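Local coordinates for protein esterase (Pelagibacterium halotolerans, PDB 5DWD) that probably hydrolyses carboxylic esters, as a carboxylesterase-like member of the alpha/beta hydrolase superfamily, at residues Val44-Gly49 with Asp56-Gly61; Phe92-Glu97 with Phe138-Met143; Val114-Leu119 with Leu150-Pro155; Met144-Gly149 with Val182-Gly187; Gly164-Pro169 with Leu202-Asp207. All coordinates share one frame; numbering follows the deposited sequence.

Contact 1. Residues Val44-Gly49 with Asp56-Gly61; sequences VVLLHG and DLIALG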
# COMPACT_ATOMS: atom_id res chain seq x y z
N VAL B 44 0.72 -10.32 14.97
CA VAL B 44 1.81 -10.83 14.20
C VAL B 44 1.60 -12.34 14.03
O VAL B 44 1.59 -13.08 15.03
CB VAL B 44 3.15 -10.46 14.85
CG1 VAL B 44 4.27 -11.23 14.18
CG2 VAL B 44 3.42 -8.96 14.73
N VAL B 45 1.50 -12.79 12.74
CA VAL B 45 1.38 -14.20 12.43
C VAL B 45 2.77 -14.64 11.95
O VAL B 45 3.32 -14.05 11.01
CB VAL B 45 0.35 -14.43 11.33
CG1 VAL B 45 0.27 -15.84 10.92
CG2 VAL B 45 -1.03 -13.95 11.83
N LEU B 46 3.26 -15.70 12.56
CA LEU B 46 4.61 -16.20 12.27
C LEU B 46 4.53 -17.53 11.59
O LEU B 46 3.95 -18.43 12.12
CB LEU B 46 5.37 -16.41 13.61
CG LEU B 46 5.49 -15.19 14.49
CD1 LEU B 46 5.63 -15.53 15.95
CD2 LEU B 46 6.68 -14.34 14.05
N LEU B 47 5.18 -17.67 10.43
CA LEU B 47 5.08 -18.87 9.58
C LEU B 47 6.44 -19.56 9.54
O LEU B 47 7.43 -19.00 8.98
CB LEU B 47 4.59 -18.52 8.18
CG LEU B 47 3.30 -17.70 8.05
CD1 LEU B 47 2.99 -17.48 6.57
CD2 LEU B 47 2.16 -18.47 8.74
N HIS B 48 6.44 -20.79 10.06
CA HIS B 48 7.71 -21.61 10.10
C HIS B 48 8.16 -22.16 8.76
O HIS B 48 7.41 -22.18 7.76
CB HIS B 48 7.59 -22.70 11.15
CG HIS B 48 6.61 -23.77 10.79
ND1 HIS B 48 6.89 -24.71 9.82
CD2 HIS B 48 5.34 -24.01 11.20
CE1 HIS B 48 5.88 -25.55 9.71
NE2 HIS B 48 4.90 -25.11 10.49
N GLY B 49 9.42 -22.63 8.74
CA GLY B 49 9.99 -23.23 7.55
C GLY B 49 9.72 -24.71 7.44
O GLY B 49 9.14 -25.36 8.33
N ASP B 56 8.66 -23.53 17.36
CA ASP B 56 9.92 -22.92 17.06
C ASP B 56 9.81 -21.39 16.86
O ASP B 56 10.64 -20.64 17.32
CB ASP B 56 10.52 -23.49 15.74
CG ASP B 56 11.13 -24.88 15.88
OD1 ASP B 56 11.48 -25.35 17.00
OD2 ASP B 56 11.32 -25.51 14.80
N LEU B 57 8.84 -21.01 16.08
CA LEU B 57 8.71 -19.61 15.62
C LEU B 57 8.10 -18.75 16.65
O LEU B 57 8.24 -17.52 16.55
CB LEU B 57 7.86 -19.51 14.37
CG LEU B 57 8.54 -19.45 13.06
CD1 LEU B 57 9.03 -18.07 12.76
CD2 LEU B 57 9.60 -20.55 12.94
N ILE B 58 7.34 -19.32 17.60
CA ILE B 58 6.72 -18.47 18.63
C ILE B 58 7.83 -17.86 19.50
O ILE B 58 7.59 -16.85 20.14
CB ILE B 58 5.69 -19.24 19.50
CG1 ILE B 58 4.70 -18.27 20.16
CG2 ILE B 58 6.35 -20.14 20.53
CD1 ILE B 58 3.82 -17.52 19.17
N ALA B 59 9.03 -18.44 19.50
CA ALA B 59 10.18 -17.84 20.27
C ALA B 59 10.59 -16.41 19.78
O ALA B 59 11.08 -15.56 20.57
CB ALA B 59 11.38 -18.73 20.18
N LEU B 60 10.38 -16.15 18.50
CA LEU B 60 10.51 -14.82 17.95
C LEU B 60 9.42 -13.89 18.56
O LEU B 60 9.66 -12.70 18.84
CB LEU B 60 10.41 -14.92 16.46
CG LEU B 60 10.80 -13.84 15.55
CD1 LEU B 60 12.18 -13.23 15.89
CD2 LEU B 60 10.72 -14.38 14.13
N GLY B 61 8.23 -14.45 18.76
CA GLY B 61 7.10 -13.82 19.39
C GLY B 61 7.43 -13.41 20.83
O GLY B 61 7.14 -12.28 21.24
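His48 rests its CB on Leu57 while its ring ND1 donates a hydrogen bond to Gly49 O, 2.8 Å long, nearly straight at 163° and in the ring plane. NE2 accepts from the backbone N of Ala78, so both ring nitrogens are engaged and the imidazole is unlikely to flip. Its flank is apolar: His48 CB lies 3.4 Å from Leu57 CD2. Leu57 stretches along the strand end, its CB 4.0 Å from Leu46 CB. Leu46 has its CG anti to its own carbonyl carbon (chi1 -57°), which directs the two methyls against the helix surface. There CD1 sits 3.3 Å from Leu57 O, an oxygen already bonded to Leu60 N, and CD2 meets Leu60 CD2 at 4.0 Å. Gly61 suits its place because a CB would lie 3.5 Å from Leu46 CD1 and clash with Ile58 O. With an alanine in place of Leu57, the loss of its branch would probably open a gap beneath His48 CB and beside Leu46. Strand 42-47, helix 54-65 and strand 71-74 form a beta-alpha-beta unit, and here its helix packs against its first strand, the axes of segments 44-47 and 56-61 making 147°, as in the alpha/beta hydrolase fold.

Contact 2. Residues Phe92-Glu97 with Phe138-Met143; sequences FPLDLE and FSQGAM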
# COMPACT_ATOMS: atom_id res chain seq x y z
N PHE B 92 4.07 -27.39 2.16
CA PHE B 92 3.94 -28.18 0.93
C PHE B 92 5.16 -29.06 0.79
O PHE B 92 6.20 -28.76 1.40
CB PHE B 92 3.70 -27.34 -0.32
CG PHE B 92 4.71 -26.21 -0.54
CD1 PHE B 92 5.93 -26.45 -1.19
CD2 PHE B 92 4.44 -24.90 -0.15
CE1 PHE B 92 6.85 -25.44 -1.42
CE2 PHE B 92 5.35 -23.89 -0.39
CZ PHE B 92 6.53 -24.17 -1.06
N PRO B 93 5.03 -30.17 0.03
CA PRO B 93 6.14 -31.13 -0.05
C PRO B 93 7.22 -30.67 -0.98
O PRO B 93 7.01 -29.80 -1.88
CB PRO B 93 5.47 -32.43 -0.60
CG PRO B 93 4.23 -31.96 -1.20
CD PRO B 93 3.76 -30.72 -0.53
N LEU B 94 8.43 -31.16 -0.67
CA LEU B 94 9.60 -30.89 -1.45
C LEU B 94 10.29 -32.20 -1.80
O LEU B 94 10.30 -33.14 -0.99
CB LEU B 94 10.59 -30.04 -0.69
CG LEU B 94 10.17 -28.57 -0.44
CD1 LEU B 94 11.22 -27.90 0.46
CD2 LEU B 94 9.90 -27.81 -1.71
N ASP B 95 10.91 -32.21 -2.97
CA ASP B 95 11.87 -33.32 -3.30
C ASP B 95 13.26 -32.73 -3.25
O ASP B 95 13.66 -31.99 -4.15
CB ASP B 95 11.52 -33.89 -4.66
CG ASP B 95 12.41 -35.06 -5.03
OD1 ASP B 95 13.48 -35.34 -4.33
OD2 ASP B 95 12.02 -35.72 -6.05
N LEU B 96 13.97 -32.97 -2.13
CA LEU B 96 15.18 -32.22 -1.85
C LEU B 96 16.38 -32.51 -2.81
O LEU B 96 17.30 -31.67 -2.91
CB LEU B 96 15.55 -32.49 -0.38
CG LEU B 96 14.99 -31.53 0.68
CD1 LEU B 96 13.97 -30.48 0.27
CD2 LEU B 96 14.68 -32.22 2.01
N GLU B 97 16.33 -33.66 -3.49
CA GLU B 97 17.42 -34.10 -4.41
C GLU B 97 17.31 -33.43 -5.78
O GLU B 97 18.24 -33.51 -6.57
CB GLU B 97 17.32 -35.62 -4.55
N PHE B 138 9.65 -17.47 7.75
CA PHE B 138 11.02 -17.90 7.51
C PHE B 138 11.04 -19.02 6.49
O PHE B 138 10.28 -19.99 6.61
CB PHE B 138 11.67 -18.41 8.80
CG PHE B 138 13.06 -18.97 8.61
CD1 PHE B 138 14.11 -18.15 8.29
CD2 PHE B 138 13.33 -20.30 8.76
CE1 PHE B 138 15.39 -18.66 8.08
CE2 PHE B 138 14.62 -20.82 8.60
CZ PHE B 138 15.65 -19.99 8.21
N SER B 139 11.92 -18.86 5.48
CA SER B 139 12.18 -19.92 4.49
C SER B 139 10.88 -20.28 3.73
O SER B 139 10.27 -19.39 3.13
CB SER B 139 12.86 -21.07 5.19
OG SER B 139 13.47 -21.94 4.19
N GLN B 140 10.45 -21.54 3.81
CA GLN B 140 9.18 -21.90 3.14
C GLN B 140 8.01 -21.02 3.67
O GLN B 140 7.13 -20.64 2.94
CB GLN B 140 8.84 -23.40 3.39
CG GLN B 140 7.67 -23.83 2.49
CD GLN B 140 7.40 -25.35 2.61
OE1 GLN B 140 6.96 -25.82 3.64
NE2 GLN B 140 7.87 -26.10 1.64
N GLY B 141 8.06 -20.66 4.97
CA GLY B 141 7.06 -19.76 5.51
C GLY B 141 7.11 -18.39 4.95
O GLY B 141 6.09 -17.70 4.88
N ALA B 142 8.33 -17.91 4.62
CA ALA B 142 8.49 -16.63 3.96
C ALA B 142 7.90 -16.65 2.56
O ALA B 142 7.29 -15.70 2.09
CB ALA B 142 9.98 -16.22 3.96
N MET B 143 8.09 -17.77 1.87
CA MET B 143 7.56 -17.95 0.52
C MET B 143 6.03 -17.86 0.61
O MET B 143 5.41 -17.18 -0.23
CB MET B 143 8.02 -19.26 -0.04
CG MET B 143 9.51 -19.32 -0.34
SD MET B 143 9.98 -20.99 -0.84
CE MET B 143 11.69 -20.99 -0.34
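Gln140 and Phe92 meet because of their first torsions. In Gln140, CG stands opposite the backbone N (chi1 -170°) and the chain runs on extended, carrying the amide away from the helix; in Phe92, CG is folded between its own N and carbonyl carbon (chi1 52°), which lays the ring back beside the main chain. The amide therefore lies over the ring face, NE2 near Phe92 O. NE2 hangs 3.3 Å above one face of the ring, displaced toward its rim, with the two planes 39° apart. Nearer the helix, Gln140 CG makes an off-centre CH-pi contact 4.1 Å from the ring centroid. NE2 also gives a weak, bent hydrogen bond of 3.1 Å to Phe92 O, whereas OE1 accepts from Trp91 N. A glutamine suits this buried spot, since one end can donate to a carbonyl while the other accepts a peptide N-H. Leu94 adds an apolar edge, its CG 4.0 Å from Gln140 NE2. Were Phe92 a serine, the amide would probably lose the ring over it and be freer to turn. Gln140 directly follows Ser139, the probable nucleophile, whose OG is bonded to His222 NE2. The contact thus ties the loop between strand 89-90 and helix 101-126 to the start of helix 140-149, just beyond strand 133-138, with Arg104 of helix 101-126 packed against Phe92.

Contact 3. Residues Val114-Leu119 with Leu150-Pro155; sequences VLDAFL and LRLPEP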
# COMPACT_ATOMS: atom_id res chain seq x y z
N VAL B 114 -5.34 -22.84 2.21
CA VAL B 114 -5.29 -23.23 3.55
C VAL B 114 -4.86 -22.11 4.45
O VAL B 114 -5.49 -21.83 5.46
CB VAL B 114 -4.36 -24.46 3.73
CG1 VAL B 114 -4.29 -24.84 5.19
CG2 VAL B 114 -4.89 -25.63 2.88
N LEU B 115 -3.78 -21.43 4.05
CA LEU B 115 -3.29 -20.28 4.81
C LEU B 115 -4.31 -19.12 4.79
O LEU B 115 -4.55 -18.48 5.80
CB LEU B 115 -1.89 -19.81 4.26
CG LEU B 115 -1.27 -18.64 5.02
CD1 LEU B 115 -1.25 -18.94 6.50
CD2 LEU B 115 0.12 -18.46 4.41
N ASP B 116 -4.92 -18.87 3.64
CA ASP B 116 -5.92 -17.85 3.49
C ASP B 116 -7.08 -18.11 4.45
O ASP B 116 -7.56 -17.21 5.17
CB ASP B 116 -6.43 -17.89 2.03
CG ASP B 116 -7.10 -16.63 1.65
OD1 ASP B 116 -6.49 -15.56 1.85
OD2 ASP B 116 -8.26 -16.72 1.25
N ALA B 117 -7.51 -19.37 4.52
CA ALA B 117 -8.62 -19.70 5.45
C ALA B 117 -8.25 -19.54 6.91
O ALA B 117 -9.03 -19.03 7.71
CB ALA B 117 -9.16 -21.08 5.15
N PHE B 118 -7.00 -19.88 7.25
CA PHE B 118 -6.51 -19.71 8.61
C PHE B 118 -6.55 -18.27 9.03
O PHE B 118 -6.93 -17.91 10.16
CB PHE B 118 -5.10 -20.26 8.78
CG PHE B 118 -4.47 -19.86 10.08
CD1 PHE B 118 -4.82 -20.49 11.28
CD2 PHE B 118 -3.54 -18.80 10.14
CE1 PHE B 118 -4.23 -20.14 12.47
CE2 PHE B 118 -3.02 -18.42 11.36
CZ PHE B 118 -3.35 -19.09 12.51
N LEU B 119 -6.09 -17.38 8.11
CA LEU B 119 -6.08 -15.99 8.41
C LEU B 119 -7.53 -15.46 8.64
O LEU B 119 -7.80 -14.76 9.64
CB LEU B 119 -5.41 -15.20 7.28
CG LEU B 119 -3.87 -15.43 7.20
CD1 LEU B 119 -3.38 -14.75 5.96
CD2 LEU B 119 -3.14 -14.90 8.41
N LEU B 150 0.23 -11.22 -0.58
CA LEU B 150 0.09 -10.29 -1.72
C LEU B 150 -1.16 -10.60 -2.50
O LEU B 150 -1.55 -9.76 -3.30
CB LEU B 150 1.33 -10.28 -2.63
CG LEU B 150 2.56 -9.75 -1.90
CD1 LEU B 150 3.77 -9.85 -2.83
CD2 LEU B 150 2.41 -8.32 -1.37
N ARG B 151 -1.80 -11.70 -2.19
CA ARG B 151 -3.10 -12.06 -2.87
C ARG B 151 -4.32 -11.71 -2.00
O ARG B 151 -5.46 -11.95 -2.44
CB ARG B 151 -3.07 -13.52 -3.24
CG ARG B 151 -2.19 -13.84 -4.44
CD ARG B 151 -2.10 -15.37 -4.72
NE ARG B 151 -1.38 -15.62 -5.95
CZ ARG B 151 -0.07 -15.51 -6.13
NH1 ARG B 151 0.76 -15.14 -5.12
NH2 ARG B 151 0.45 -15.78 -7.34
N LEU B 152 -4.12 -11.19 -0.80
CA LEU B 152 -5.23 -10.74 0.03
C LEU B 152 -5.89 -9.50 -0.56
O LEU B 152 -5.24 -8.58 -0.96
CB LEU B 152 -4.74 -10.39 1.44
CG LEU B 152 -4.29 -11.57 2.26
CD1 LEU B 152 -3.57 -11.10 3.49
CD2 LEU B 152 -5.50 -12.40 2.65
N PRO B 153 -7.25 -9.47 -0.58
CA PRO B 153 -7.95 -8.35 -1.20
C PRO B 153 -7.86 -7.06 -0.37
O PRO B 153 -7.96 -5.96 -0.91
CB PRO B 153 -9.41 -8.89 -1.27
CG PRO B 153 -9.53 -9.82 -0.10
CD PRO B 153 -8.17 -10.51 -0.06
N GLU B 154 -7.63 -7.14 0.94
CA GLU B 154 -7.38 -5.94 1.74
C GLU B 154 -5.96 -6.06 2.31
O GLU B 154 -5.62 -7.15 2.77
CB GLU B 154 -8.40 -5.83 2.85
CG GLU B 154 -9.72 -5.28 2.33
CD GLU B 154 -10.90 -6.01 2.90
OE1 GLU B 154 -11.67 -6.60 2.10
OE2 GLU B 154 -11.01 -6.01 4.16
N PRO B 155 -5.18 -4.97 2.24
CA PRO B 155 -3.77 -5.09 2.56
C PRO B 155 -3.50 -5.33 4.04
O PRO B 155 -4.13 -4.75 4.94
CB PRO B 155 -3.18 -3.74 2.14
CG PRO B 155 -4.32 -2.80 2.09
CD PRO B 155 -5.48 -3.62 1.68
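Leu152 meets helix 101-126 through its two methyls, and each makes a different kind of contact. The first is apolar: CD1 of Leu152 faces CD1 of Leu119 at 4.4 Å, a loose van der Waals touch between two branched ends. The second sets carbon against oxygen, with Leu152 CD2 3.4 Å from Asp116 OD1. This is not a hydrogen bond; the methyl lies alongside the carboxylate, the two side chains running antiparallel, side by side. Asp116 gets there because its CG is anti to the backbone N (chi1 -161°), which turns the carboxylate outward, toward Leu152. An aspartate is tolerable at this partly exposed edge, whereas Leu119, one turn further on, is buried and fittingly apolar; its side chain also touches Val45 of the sheet.

Polar bonding belongs to the backbone and to neighbours. Phe118 N and Leu119 N bond to the carbonyls of Val114 and Leu115 in regular helical fashion. In the loop, Leu152 O accepts from Ser178 OG, and Arg151 forms a salt bridge with Glu175 and a cation-pi contact with Tyr147, so Arg151 and the carbonyl of Leu152 itself are both held. Leu152 thus bridges helix 101-126 and the loop following helix 140-149, a joint within the helical layer on one face of the central sheet of an alpha/beta hydrolase fold.

Contact 4. Residues Met144-Gly149 with Val182-Gly187; sequences MALYTG and VLLIHG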
# COMPACT_ATOMS: atom_id res chain seq x y z
N MET B 144 5.46 -18.51 1.62
CA MET B 144 4.03 -18.44 1.80
C MET B 144 3.53 -17.09 2.23
O MET B 144 2.46 -16.67 1.83
CB MET B 144 3.53 -19.55 2.73
CG MET B 144 3.56 -20.98 2.21
SD MET B 144 2.89 -21.17 0.59
CE MET B 144 1.19 -20.60 0.88
N ALA B 145 4.31 -16.37 3.08
CA ALA B 145 3.92 -15.06 3.52
C ALA B 145 3.75 -14.10 2.34
O ALA B 145 2.78 -13.36 2.24
CB ALA B 145 4.87 -14.50 4.55
N LEU B 146 4.70 -14.16 1.39
CA LEU B 146 4.62 -13.40 0.21
C LEU B 146 3.48 -13.85 -0.73
O LEU B 146 2.78 -13.01 -1.29
CB LEU B 146 5.97 -13.41 -0.52
CG LEU B 146 7.10 -12.64 0.22
CD1 LEU B 146 8.45 -13.00 -0.42
CD2 LEU B 146 6.90 -11.13 0.18
N TYR B 147 3.34 -15.15 -0.92
CA TYR B 147 2.41 -15.72 -1.93
C TYR B 147 0.97 -15.44 -1.52
O TYR B 147 0.22 -14.84 -2.27
CB TYR B 147 2.65 -17.22 -2.02
CG TYR B 147 1.97 -17.85 -3.23
CD1 TYR B 147 0.64 -18.22 -3.19
CD2 TYR B 147 2.70 -17.99 -4.43
CE1 TYR B 147 0.03 -18.80 -4.32
CE2 TYR B 147 2.10 -18.54 -5.53
CZ TYR B 147 0.78 -18.94 -5.47
OH TYR B 147 0.27 -19.53 -6.63
N THR B 148 0.63 -15.77 -0.29
CA THR B 148 -0.72 -15.50 0.27
C THR B 148 -0.90 -14.03 0.58
O THR B 148 -1.94 -13.46 0.28
CB THR B 148 -1.02 -16.39 1.45
OG1 THR B 148 -0.98 -17.75 0.95
CG2 THR B 148 -2.36 -16.06 2.10
N GLY B 149 0.11 -13.39 1.21
CA GLY B 149 -0.05 -12.02 1.68
C GLY B 149 -0.41 -11.05 0.56
O GLY B 149 -1.21 -10.18 0.74
N VAL B 182 6.79 -4.32 2.40
CA VAL B 182 7.42 -5.61 2.49
C VAL B 182 8.87 -5.38 2.87
O VAL B 182 9.57 -4.57 2.28
CB VAL B 182 7.33 -6.40 1.15
CG1 VAL B 182 8.20 -7.66 1.18
CG2 VAL B 182 5.89 -6.72 0.78
N LEU B 183 9.33 -6.12 3.85
CA LEU B 183 10.74 -6.15 4.20
C LEU B 183 11.30 -7.55 3.95
O LEU B 183 10.80 -8.56 4.52
CB LEU B 183 10.91 -5.85 5.67
CG LEU B 183 12.27 -5.96 6.35
CD1 LEU B 183 13.32 -5.19 5.58
CD2 LEU B 183 12.24 -5.63 7.81
N LEU B 184 12.32 -7.65 3.10
CA LEU B 184 13.04 -8.89 2.84
C LEU B 184 14.34 -8.88 3.60
O LEU B 184 15.03 -7.85 3.57
CB LEU B 184 13.37 -9.00 1.35
CG LEU B 184 12.18 -8.82 0.38
CD1 LEU B 184 12.69 -8.62 -1.06
CD2 LEU B 184 11.17 -9.95 0.43
N ILE B 185 14.66 -10.01 4.24
CA ILE B 185 15.87 -10.14 5.01
C ILE B 185 16.47 -11.45 4.65
O ILE B 185 15.78 -12.48 4.71
CB ILE B 185 15.55 -10.14 6.52
CG1 ILE B 185 14.99 -8.75 6.89
CG2 ILE B 185 16.80 -10.48 7.34
CD1 ILE B 185 14.53 -8.64 8.26
N HIS B 186 17.79 -11.48 4.32
CA HIS B 186 18.36 -12.71 3.79
C HIS B 186 19.86 -12.75 4.07
O HIS B 186 20.47 -11.75 3.90
CB HIS B 186 18.05 -12.77 2.26
CG HIS B 186 17.95 -14.15 1.69
ND1 HIS B 186 16.88 -14.52 0.91
CD2 HIS B 186 18.69 -15.28 1.84
CE1 HIS B 186 17.01 -15.77 0.53
NE2 HIS B 186 18.07 -16.28 1.10
N GLY B 187 20.38 -13.90 4.44
CA GLY B 187 21.84 -14.09 4.65
C GLY B 187 22.60 -14.36 3.39
O GLY B 187 22.16 -15.10 2.53
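Leu146 points from its helix toward strand 182-187, and its atoms close the gap stepwise. CB is still distant, 6.4 Å from Val182 CG1. From it CG departs anti to the carbonyl carbon (chi1 -68°), on the side of the backbone N, and continues toward the sheet without itself touching either strand residue; the fork beyond it does the work. CD2 turns to Val182, reaching its CG1 at 3.8 Å. CD1 goes to Leu184, 4.2 Å from CD2 of that residue. The approaches differ: Leu146 runs obliquely across Val182 but roughly at a right angle to Leu184, and each methyl meets a different residue, two apart along the strand.

That pair exists because alternate residues of a strand share a face. Val182 points toward helix 140-149 and the tip of Leu184 bends to it, while Leu183 between them points away. Valine, branched at CB, offers a methyl close to the strand, and its CG1, anti to the backbone N, is the one used; leucine reaches further out. All three residues are buried and wholly apolar, as a core demands. Leu146 also touches the small Ala161 of the intervening strand 158-162, over which it reaches. On the same face Val182 packs against Leu205 and Leu184 against Ala201, so the strand is covered jointly by helices 140-149 and 196-207, the helix-on-parallel-sheet layering of the alpha/beta hydrolase fold.

Contact 5. Residues Gly164-Pro169 with Leu202-Asp207; sequences GLIVAP and LPKLID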
# COMPACT_ATOMS: atom_id res chain seq x y z
N GLY B 164 13.46 -16.11 2.05
CA GLY B 164 12.50 -16.59 1.13
C GLY B 164 12.77 -16.12 -0.28
O GLY B 164 13.91 -15.85 -0.66
N LEU B 165 11.72 -16.13 -1.10
CA LEU B 165 11.77 -15.73 -2.50
C LEU B 165 10.30 -15.64 -2.96
O LEU B 165 9.42 -16.03 -2.24
CB LEU B 165 12.57 -16.73 -3.34
CG LEU B 165 12.26 -18.21 -3.19
CD1 LEU B 165 10.96 -18.64 -3.88
CD2 LEU B 165 13.41 -19.05 -3.72
N ILE B 166 10.10 -15.17 -4.20
CA ILE B 166 8.80 -15.10 -4.85
C ILE B 166 8.60 -16.37 -5.62
O ILE B 166 9.38 -16.63 -6.58
CB ILE B 166 8.63 -13.90 -5.75
CG1 ILE B 166 8.70 -12.62 -4.98
CG2 ILE B 166 7.26 -13.94 -6.39
CD1 ILE B 166 8.86 -11.37 -5.85
N VAL B 167 7.62 -17.18 -5.22
CA VAL B 167 7.23 -18.36 -6.00
C VAL B 167 6.27 -17.83 -7.10
O VAL B 167 5.29 -17.15 -6.83
CB VAL B 167 6.47 -19.41 -5.14
CG1 VAL B 167 5.89 -20.57 -5.98
CG2 VAL B 167 7.42 -19.98 -4.09
N ALA B 168 6.57 -18.18 -8.34
CA ALA B 168 5.69 -17.84 -9.49
C ALA B 168 5.54 -16.31 -9.74
O ALA B 168 4.46 -15.78 -9.71
CB ALA B 168 4.31 -18.51 -9.28
N PRO B 169 6.64 -15.64 -9.97
CA PRO B 169 6.65 -14.19 -10.19
C PRO B 169 5.80 -13.74 -11.40
O PRO B 169 5.11 -12.74 -11.32
CB PRO B 169 8.13 -13.86 -10.31
CG PRO B 169 8.72 -15.13 -10.75
CD PRO B 169 7.99 -16.22 -10.10
N LEU B 202 13.28 -8.09 -4.80
CA LEU B 202 13.18 -6.69 -4.45
C LEU B 202 12.73 -5.86 -5.67
O LEU B 202 11.70 -5.15 -5.66
CB LEU B 202 14.51 -6.17 -3.87
CG LEU B 202 14.58 -4.66 -3.70
CD1 LEU B 202 13.63 -4.26 -2.58
CD2 LEU B 202 15.98 -4.20 -3.41
N PRO B 203 13.47 -5.92 -6.77
CA PRO B 203 12.96 -5.12 -7.92
C PRO B 203 11.59 -5.55 -8.53
O PRO B 203 10.90 -4.67 -9.03
CB PRO B 203 14.10 -5.19 -8.95
CG PRO B 203 14.80 -6.46 -8.55
CD PRO B 203 14.78 -6.51 -7.06
N LYS B 204 11.24 -6.81 -8.51
CA LYS B 204 9.97 -7.28 -8.93
C LYS B 204 8.89 -6.65 -8.10
O LYS B 204 7.88 -6.14 -8.64
CB LYS B 204 9.88 -8.78 -8.79
CG LYS B 204 8.65 -9.38 -9.40
CD LYS B 204 8.45 -9.08 -10.88
CE LYS B 204 7.02 -9.40 -11.31
NZ LYS B 204 6.98 -9.53 -12.80
N LEU B 205 9.08 -6.68 -6.78
CA LEU B 205 8.07 -6.08 -5.87
C LEU B 205 7.96 -4.57 -6.08
O LEU B 205 6.84 -4.02 -6.13
CB LEU B 205 8.41 -6.36 -4.43
CG LEU B 205 8.35 -7.86 -4.08
CD1 LEU B 205 8.76 -7.98 -2.64
CD2 LEU B 205 6.95 -8.48 -4.24
N ILE B 206 9.10 -3.90 -6.30
CA ILE B 206 9.03 -2.47 -6.55
C ILE B 206 8.28 -2.19 -7.86
O ILE B 206 7.48 -1.19 -7.94
CB ILE B 206 10.44 -1.87 -6.51
CG1 ILE B 206 10.99 -1.83 -5.10
CG2 ILE B 206 10.45 -0.44 -7.11
CD1 ILE B 206 12.48 -1.56 -5.02
N ASP B 207 8.50 -3.00 -8.87
CA ASP B 207 7.84 -2.85 -10.17
C ASP B 207 6.34 -3.04 -10.09
O ASP B 207 5.58 -2.42 -10.85
CB ASP B 207 8.41 -3.77 -11.22
CG ASP B 207 9.70 -3.21 -11.85
OD1 ASP B 207 10.02 -2.00 -11.66
OD2 ASP B 207 10.41 -3.95 -12.55
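Ile166 drives its CD1 methyl into the side of helix 196-207, and this one atom makes the close part of the contact. It lies 3.8 Å from Leu205 CD2 and 4.0 Å from Leu205 CG, and it also reaches Lys204 CB, again at 4.0 Å. The extended chain of Ile166, with CD1 anti to CA (chi2 167°), gives it the reach for this; Ile166 and Leu205 then overlap flank to flank, each heading toward the other's backbone. Leu205 is buried and carries the contact inward, touching Leu150, Ile210 and Ala212. Isoleucine and leucine are apt here, for only carbon meets carbon.

Toward the solvent the fit slackens. Lys204 begins as a hydrocarbon spacer beside Ile166, then bends at its second torsion (chi2 57°) and runs out past Pro169. Its CE is 3.8 Å from Pro169 O, and the ammonium NZ stays 4.0 Å from that oxygen, too far to be a bond. Pro169 CB, the nearest ring atom, stays 4.6 Å from Lys204 CG, yet the proline suits its position as the first residue of helix 169-175, where its missing N-H costs nothing. Glu173, on that same helix, forms only a long, weak ion pair with NZ.

At the end of helix 196-207, Asp207 O accepts a bond from Lys179 NZ of the second subunit. Within the contact itself the chemistry implies an attachment by dispersion and burial around Ile166, with the lysine contributing mainly its aliphatic chain while its ammonium group lies out near Pro169 O and Glu173.

Contacts 1, 2 and 4 form a continuous region around the probable nucleophile elbow that follows strand 133-138. Leu47 O of contact 1 and Phe138 N of contact 2 are probably hydrogen-bonded at 3.0 Å, beside the probable nucleophile Ser139. Contact 2 passes to contact 4 along helix 140-149, where Phe92 CE2 lies 3.8 Å from Met144 SD. Contacts 4 and 5 have centres only about 9 Å apart, whereas those of contacts 1 and 5 are about 22 Å apart on opposite sides of the chain's centre. Contact 3 joins contact 5 through Leu150 CD1 and Leu205 CD2, 3.7 Å apart. Leu94, Leu96 and Met143 of contact 2 line the pocket holding a polyether molecule, probably from the crystallisation liquor.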